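Local coordinates for glycoprotein (Chandipura virus, PDB 5MDM), which probably attaches the virus to host receptors and, in the acidic endosome, changes conformation to drive fusion of the viral and endosomal membranes, at residues 15-27 with 284-296. Numbering follows the deposited sequence.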
loop_
_atom_site.group_PDB
_atom_site.type_symbol
_atom_site.label_atom_id
_atom_site.label_comp_id
_atom_site.label_asym_id
_atom_site.label_seq_id
_atom_site.Cartn_x
_atom_site.Cartn_y
_atom_site.Cartn_z
ATOM N N LYS A 15 -20.785 30.360 -25.444
ATOM C CA LYS A 15 -22.092 30.374 -26.088
ATOM C C LYS A 15 -23.032 29.523 -25.247
ATOM O O LYS A 15 -22.600 28.549 -24.628
ATOM C CB LYS A 15 -22.003 29.812 -27.509
ATOM C CG LYS A 15 -21.135 30.625 -28.461
ATOM C CD LYS A 15 -20.455 29.730 -29.491
ATOM C CE LYS A 15 -21.463 28.870 -30.243
ATOM N NZ LYS A 15 -20.792 27.917 -31.171
ATOM N N PRO A 16 -24.319 29.890 -25.204
ATOM C CA PRO A 16 -25.293 29.139 -24.405
ATOM C C PRO A 16 -25.517 27.722 -24.930
ATOM O O PRO A 16 -25.654 27.523 -26.138
ATOM C CB PRO A 16 -26.575 29.964 -24.550
ATOM C CG PRO A 16 -26.107 31.328 -24.917
ATOM C CD PRO A 16 -24.904 31.112 -25.775
ATOM N N VAL A 17 -25.542 26.753 -24.021
ATOM C CA VAL A 17 -25.835 25.370 -24.378
ATOM C C VAL A 17 -27.299 25.240 -24.773
ATOM O O VAL A 17 -28.187 25.655 -24.028
ATOM C CB VAL A 17 -25.545 24.413 -23.205
ATOM C CG1 VAL A 17 -25.989 23.003 -23.548
ATOM C CG2 VAL A 17 -24.067 24.438 -22.853
ATOM N N THR A 18 -27.551 24.673 -25.948
ATOM C CA THR A 18 -28.917 24.525 -26.440
ATOM C C THR A 18 -29.274 23.080 -26.785
ATOM O O THR A 18 -30.268 22.546 -26.291
ATOM C CB THR A 18 -29.183 25.424 -27.671
ATOM O OG1 THR A 18 -28.235 25.128 -28.704
ATOM C CG2 THR A 18 -29.075 26.894 -27.291
ATOM N N LYS A 19 -28.458 22.452 -27.627
ATOM C CA LYS A 19 -28.751 21.110 -28.132
ATOM C C LYS A 19 -28.590 20.033 -27.055
ATOM O O LYS A 19 -29.072 18.910 -27.219
ATOM C CB LYS A 19 -27.889 20.795 -29.365
ATOM C CG LYS A 19 -28.368 19.611 -30.204
ATOM C CD LYS A 19 -27.612 19.526 -31.528
ATOM C CE LYS A 19 -27.963 18.263 -32.309
ATOM N NZ LYS A 19 -27.394 17.028 -31.690
ATOM N N ASN A 20 -27.911 20.382 -25.963
ATOM C CA ASN A 20 -27.792 19.500 -24.799
ATOM C C ASN A 20 -27.084 18.169 -25.055
ATOM O O ASN A 20 -27.255 17.224 -24.287
ATOM C CB ASN A 20 -29.171 19.233 -24.186
ATOM C CG ASN A 20 -29.401 20.002 -22.906
ATOM O OD1 ASN A 20 -29.723 19.420 -21.872
ATOM N ND2 ASN A 20 -29.233 21.317 -22.965
ATOM N N THR A 21 -26.298 18.092 -26.127
ATOM C CA THR A 21 -25.576 16.861 -26.447
ATOM C C THR A 21 -24.457 16.592 -25.445
ATOM O O THR A 21 -23.735 17.502 -25.033
ATOM C CB THR A 21 -24.999 16.865 -27.877
ATOM O OG1 THR A 21 -24.234 18.057 -28.083
ATOM C CG2 THR A 21 -26.117 16.787 -28.911
ATOM N N ARG A 22 -24.326 15.326 -25.064
ATOM C CA ARG A 22 -23.410 14.927 -24.008
ATOM C C ARG A 22 -22.123 14.355 -24.584
ATOM O O ARG A 22 -22.150 13.451 -25.419
ATOM C CB ARG A 22 -24.086 13.899 -23.095
ATOM C CG ARG A 22 -25.377 14.403 -22.478
ATOM C CD ARG A 22 -26.456 13.349 -22.460
ATOM N NE ARG A 22 -26.639 12.756 -21.140
ATOM C CZ ARG A 22 -27.723 12.932 -20.391
ATOM N NH1 ARG A 22 -28.719 13.688 -20.829
ATOM N NH2 ARG A 22 -27.814 12.351 -19.204
ATOM N N TYR A 23 -20.996 14.898 -24.141
ATOM C CA TYR A 23 -19.695 14.361 -24.516
ATOM C C TYR A 23 -19.036 13.737 -23.291
ATOM O O TYR A 23 -18.111 14.306 -22.717
ATOM C CB TYR A 23 -18.805 15.455 -25.103
ATOM C CG TYR A 23 -19.295 16.003 -26.423
ATOM C CD1 TYR A 23 -18.904 15.425 -27.624
ATOM C CD2 TYR A 23 -20.150 17.101 -26.472
ATOM C CE1 TYR A 23 -19.349 15.922 -28.837
ATOM C CE2 TYR A 23 -20.604 17.605 -27.683
ATOM C CZ TYR A 23 -20.197 17.011 -28.861
ATOM O OH TYR A 23 -20.642 17.500 -30.070
ATOM N N CYS A 24 -19.523 12.566 -22.893
ATOM C CA CYS A 24 -19.050 11.908 -21.681
ATOM C C CYS A 24 -18.212 10.671 -21.972
ATOM O O CYS A 24 -18.639 9.774 -22.701
ATOM C CB CYS A 24 -20.228 11.521 -20.791
ATOM S SG CYS A 24 -21.033 12.909 -20.018
ATOM N N PRO A 25 -17.008 10.618 -21.396
ATOM C CA PRO A 25 -16.445 11.714 -20.612
ATOM C C PRO A 25 -15.733 12.666 -21.556
ATOM O O PRO A 25 -15.440 12.275 -22.684
ATOM C CB PRO A 25 -15.431 11.003 -19.727
ATOM C CG PRO A 25 -14.953 9.878 -20.581
ATOM C CD PRO A 25 -16.125 9.441 -21.419
ATOM N N MET A 26 -15.463 13.891 -21.119
ATOM C CA MET A 26 -14.844 14.865 -22.010
ATOM C C MET A 26 -13.412 14.470 -22.341
ATOM O O MET A 26 -12.623 14.117 -21.461
ATOM C CB MET A 26 -14.900 16.277 -21.421
ATOM C CG MET A 26 -14.424 17.363 -22.378
ATOM S SD MET A 26 -15.408 17.471 -23.881
ATOM C CE MET A 26 -16.987 17.989 -23.205
ATOM N N GLY A 27 -13.087 14.520 -23.625
ATOM C CA GLY A 27 -11.766 14.159 -24.088
ATOM C C GLY A 27 -11.574 14.610 -25.518
ATOM O O GLY A 27 -12.518 15.071 -26.161
ATOM N N TYR A 284 -17.597 8.688 -16.139
ATOM C CA TYR A 284 -18.690 8.580 -17.101
ATOM C C TYR A 284 -20.062 8.797 -16.465
ATOM O O TYR A 284 -20.850 9.640 -16.920
ATOM C CB TYR A 284 -18.671 7.219 -17.783
ATOM C CG TYR A 284 -19.735 7.063 -18.831
ATOM C CD1 TYR A 284 -20.795 6.189 -18.650
ATOM C CD2 TYR A 284 -19.684 7.797 -19.998
ATOM C CE1 TYR A 284 -21.774 6.049 -19.610
ATOM C CE2 TYR A 284 -20.653 7.669 -20.958
ATOM C CZ TYR A 284 -21.697 6.794 -20.762
ATOM O OH TYR A 284 -22.664 6.667 -21.730
ATOM N N SER A 285 -20.352 8.036 -15.417
ATOM C CA SER A 285 -21.675 8.097 -14.811
ATOM C C SER A 285 -21.943 9.417 -14.088
ATOM O O SER A 285 -23.090 9.838 -13.995
ATOM C CB SER A 285 -21.926 6.895 -13.897
ATOM O OG SER A 285 -20.941 6.810 -12.888
ATOM N N LEU A 286 -20.902 10.072 -13.583
ATOM C CA LEU A 286 -21.102 11.351 -12.901
ATOM C C LEU A 286 -21.344 12.447 -13.925
ATOM O O LEU A 286 -22.139 13.363 -13.701
ATOM C CB LEU A 286 -19.921 11.698 -11.995
ATOM C CG LEU A 286 -19.849 10.899 -10.693
ATOM C CD1 LEU A 286 -18.537 11.154 -9.987
ATOM C CD2 LEU A 286 -21.013 11.227 -9.797
ATOM N N CYS A 287 -20.655 12.340 -15.057
ATOM C CA CYS A 287 -20.910 13.226 -16.183
ATOM C C CYS A 287 -22.378 13.078 -16.628
ATOM O O CYS A 287 -23.136 14.058 -16.696
ATOM C CB CYS A 287 -19.942 12.885 -17.314
ATOM S SG CYS A 287 -19.939 14.001 -18.694
ATOM N N GLN A 288 -22.782 11.841 -16.902
ATOM C CA GLN A 288 -24.155 11.559 -17.304
ATOM C C GLN A 288 -25.159 12.047 -16.257
ATOM O O GLN A 288 -26.238 12.515 -16.598
ATOM C CB GLN A 288 -24.343 10.057 -17.551
ATOM C CG GLN A 288 -23.510 9.495 -18.686
ATOM C CD GLN A 288 -24.033 9.887 -20.054
ATOM O OE1 GLN A 288 -25.176 10.315 -20.204
ATOM N NE2 GLN A 288 -23.190 9.742 -21.061
ATOM N N ASN A 289 -24.798 11.934 -14.982
ATOM C CA ASN A 289 -25.684 12.340 -13.900
ATOM C C ASN A 289 -25.860 13.860 -13.887
ATOM O O ASN A 289 -26.971 14.365 -13.694
ATOM C CB ASN A 289 -25.166 11.821 -12.554
ATOM C CG ASN A 289 -26.161 12.028 -11.420
ATOM O OD1 ASN A 289 -26.011 12.937 -10.603
ATOM N ND2 ASN A 289 -27.184 11.186 -11.370
ATOM N N THR A 290 -24.764 14.584 -14.104
ATOM C CA THR A 290 -24.834 16.031 -14.253
ATOM C C THR A 290 -25.746 16.424 -15.418
ATOM O O THR A 290 -26.604 17.302 -15.279
ATOM C CB THR A 290 -23.436 16.651 -14.451
ATOM O OG1 THR A 290 -22.732 16.618 -13.208
ATOM C CG2 THR A 290 -23.539 18.105 -14.931
ATOM N N TRP A 291 -25.571 15.770 -16.564
ATOM C CA TRP A 291 -26.431 16.068 -17.709
ATOM C C TRP A 291 -27.888 15.685 -17.449
ATOM O O TRP A 291 -28.804 16.241 -18.052
ATOM C CB TRP A 291 -25.924 15.388 -18.973
ATOM C CG TRP A 291 -24.924 16.189 -19.734
ATOM C CD1 TRP A 291 -23.628 15.861 -19.970
ATOM C CD2 TRP A 291 -25.142 17.449 -20.373
ATOM N NE1 TRP A 291 -23.019 16.834 -20.719
ATOM C CE2 TRP A 291 -23.928 17.824 -20.978
ATOM C CE3 TRP A 291 -26.243 18.299 -20.490
ATOM C CZ2 TRP A 291 -23.783 19.012 -21.689
ATOM C CZ3 TRP A 291 -26.098 19.478 -21.197
ATOM C CH2 TRP A 291 -24.876 19.823 -21.787
ATOM N N ASP A 292 -28.098 14.730 -16.552
ATOM C CA ASP A 292 -29.442 14.387 -16.118
ATOM C C ASP A 292 -30.017 15.513 -15.276
ATOM O O ASP A 292 -31.209 15.796 -15.355
ATOM C CB ASP A 292 -29.445 13.086 -15.321
ATOM C CG ASP A 292 -29.369 11.865 -16.208
ATOM O OD1 ASP A 292 -29.592 12.010 -17.430
ATOM O OD2 ASP A 292 -29.099 10.763 -15.681
ATOM N N LYS A 293 -29.171 16.146 -14.464
ATOM C CA LYS A 293 -29.608 17.305 -13.692
ATOM C C LYS A 293 -29.985 18.431 -14.639
ATOM O O LYS A 293 -31.000 19.101 -14.444
ATOM C CB LYS A 293 -28.536 17.769 -12.702
ATOM C CG LYS A 293 -28.340 16.833 -11.520
ATOM C CD LYS A 293 -27.366 17.397 -10.500
ATOM C CE LYS A 293 -27.050 16.368 -9.419
ATOM N NZ LYS A 293 -26.008 16.846 -8.462
ATOM N N VAL A 294 -29.173 18.625 -15.676
ATOM C CA VAL A 294 -29.470 19.629 -16.694
ATOM C C VAL A 294 -30.807 19.341 -17.380
ATOM O O VAL A 294 -31.635 20.238 -17.547
ATOM C CB VAL A 294 -28.349 19.716 -17.750
ATOM C CG1 VAL A 294 -28.800 20.526 -18.953
ATOM C CG2 VAL A 294 -27.104 20.323 -17.138
ATOM N N GLU A 295 -31.013 18.081 -17.753
ATOM C CA GLU A 295 -32.239 17.656 -18.420
ATOM C C GLU A 295 -33.467 17.926 -17.558
ATOM O O GLU A 295 -34.473 18.439 -18.039
ATOM C CB GLU A 295 -32.170 16.169 -18.756
ATOM C CG GLU A 295 -32.787 15.814 -20.092
ATOM C CD GLU A 295 -32.067 16.486 -21.243
ATOM O OE1 GLU A 295 -31.032 15.949 -21.695
ATOM O OE2 GLU A 295 -32.530 17.557 -21.688
ATOM N N ARG A 296 -33.370 17.589 -16.278
ATOM C CA ARG A 296 -34.464 17.797 -15.337
ATOM C C ARG A 296 -34.599 19.259 -14.920
ATOM O O ARG A 296 -35.367 19.577 -14.011
ATOM C CB ARG A 296 -34.273 16.919 -14.098
ATOM C CG ARG A 296 -34.405 15.431 -14.363
ATOM C CD ARG A 296 -34.126 14.622 -13.106
ATOM N NE ARG A 296 -32.718 14.677 -12.723
ATOM C CZ ARG A 296 -32.203 14.054 -11.666
ATOM N NH1 ARG A 296 -32.982 13.325 -10.877
ATOM N NH2 ARG A 296 -30.909 14.161 -11.397
#
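The irregular chain that follows strand 15-16 turns at Lys-19 and Asn-20 and then runs antiparallel to the last turns of helix 270-295, with Asn-20 beside Glu-295, Arg-22 beside Trp-291 and Pro-25 beside Tyr-284. Trp-291, buried, offers the wide apolar surface that the chain crosses. Arg-22 CG lies over the Trp-291 five-membered ring in a CH-pi contact, 3.5 Å from the centroid, while Val-17 CG1 meets the ring edge at Trp-291 CH2, 3.8 Å away. Bends at chi2 (139°) and chi3 (103°) lay the Arg-22 guanidinium with one face against Trp-291 CB, and its several N-H groups serve three acceptors along the helix. Arg-22 NE donates to Gln-288 OE1 at 3.0 Å. The acidic side chains suit the cation: Arg-22 NH2 bridges to Asp-292 OD1 from above the carboxylate plane, and Arg-22 NH1 to Glu-295 OE1 at 3.3 Å, guanidinium and Glu-295 carboxylate nearly coplanar (22°). In this class III fusion glycoprotein the helix lies in a region that probably takes part in trimerization, and the Cys-24–Cys-287 disulfide ties the N-terminal chain to it covalently. Cys-24 SG also meets the indole edge, 3.9 Å from Trp-291 CD1. After a cis peptide bond, Pro-25 CD approaches Tyr-284 CD2, and Cys-24 O lies at that ring's edge, 3.4 Å from Tyr-284 CE2.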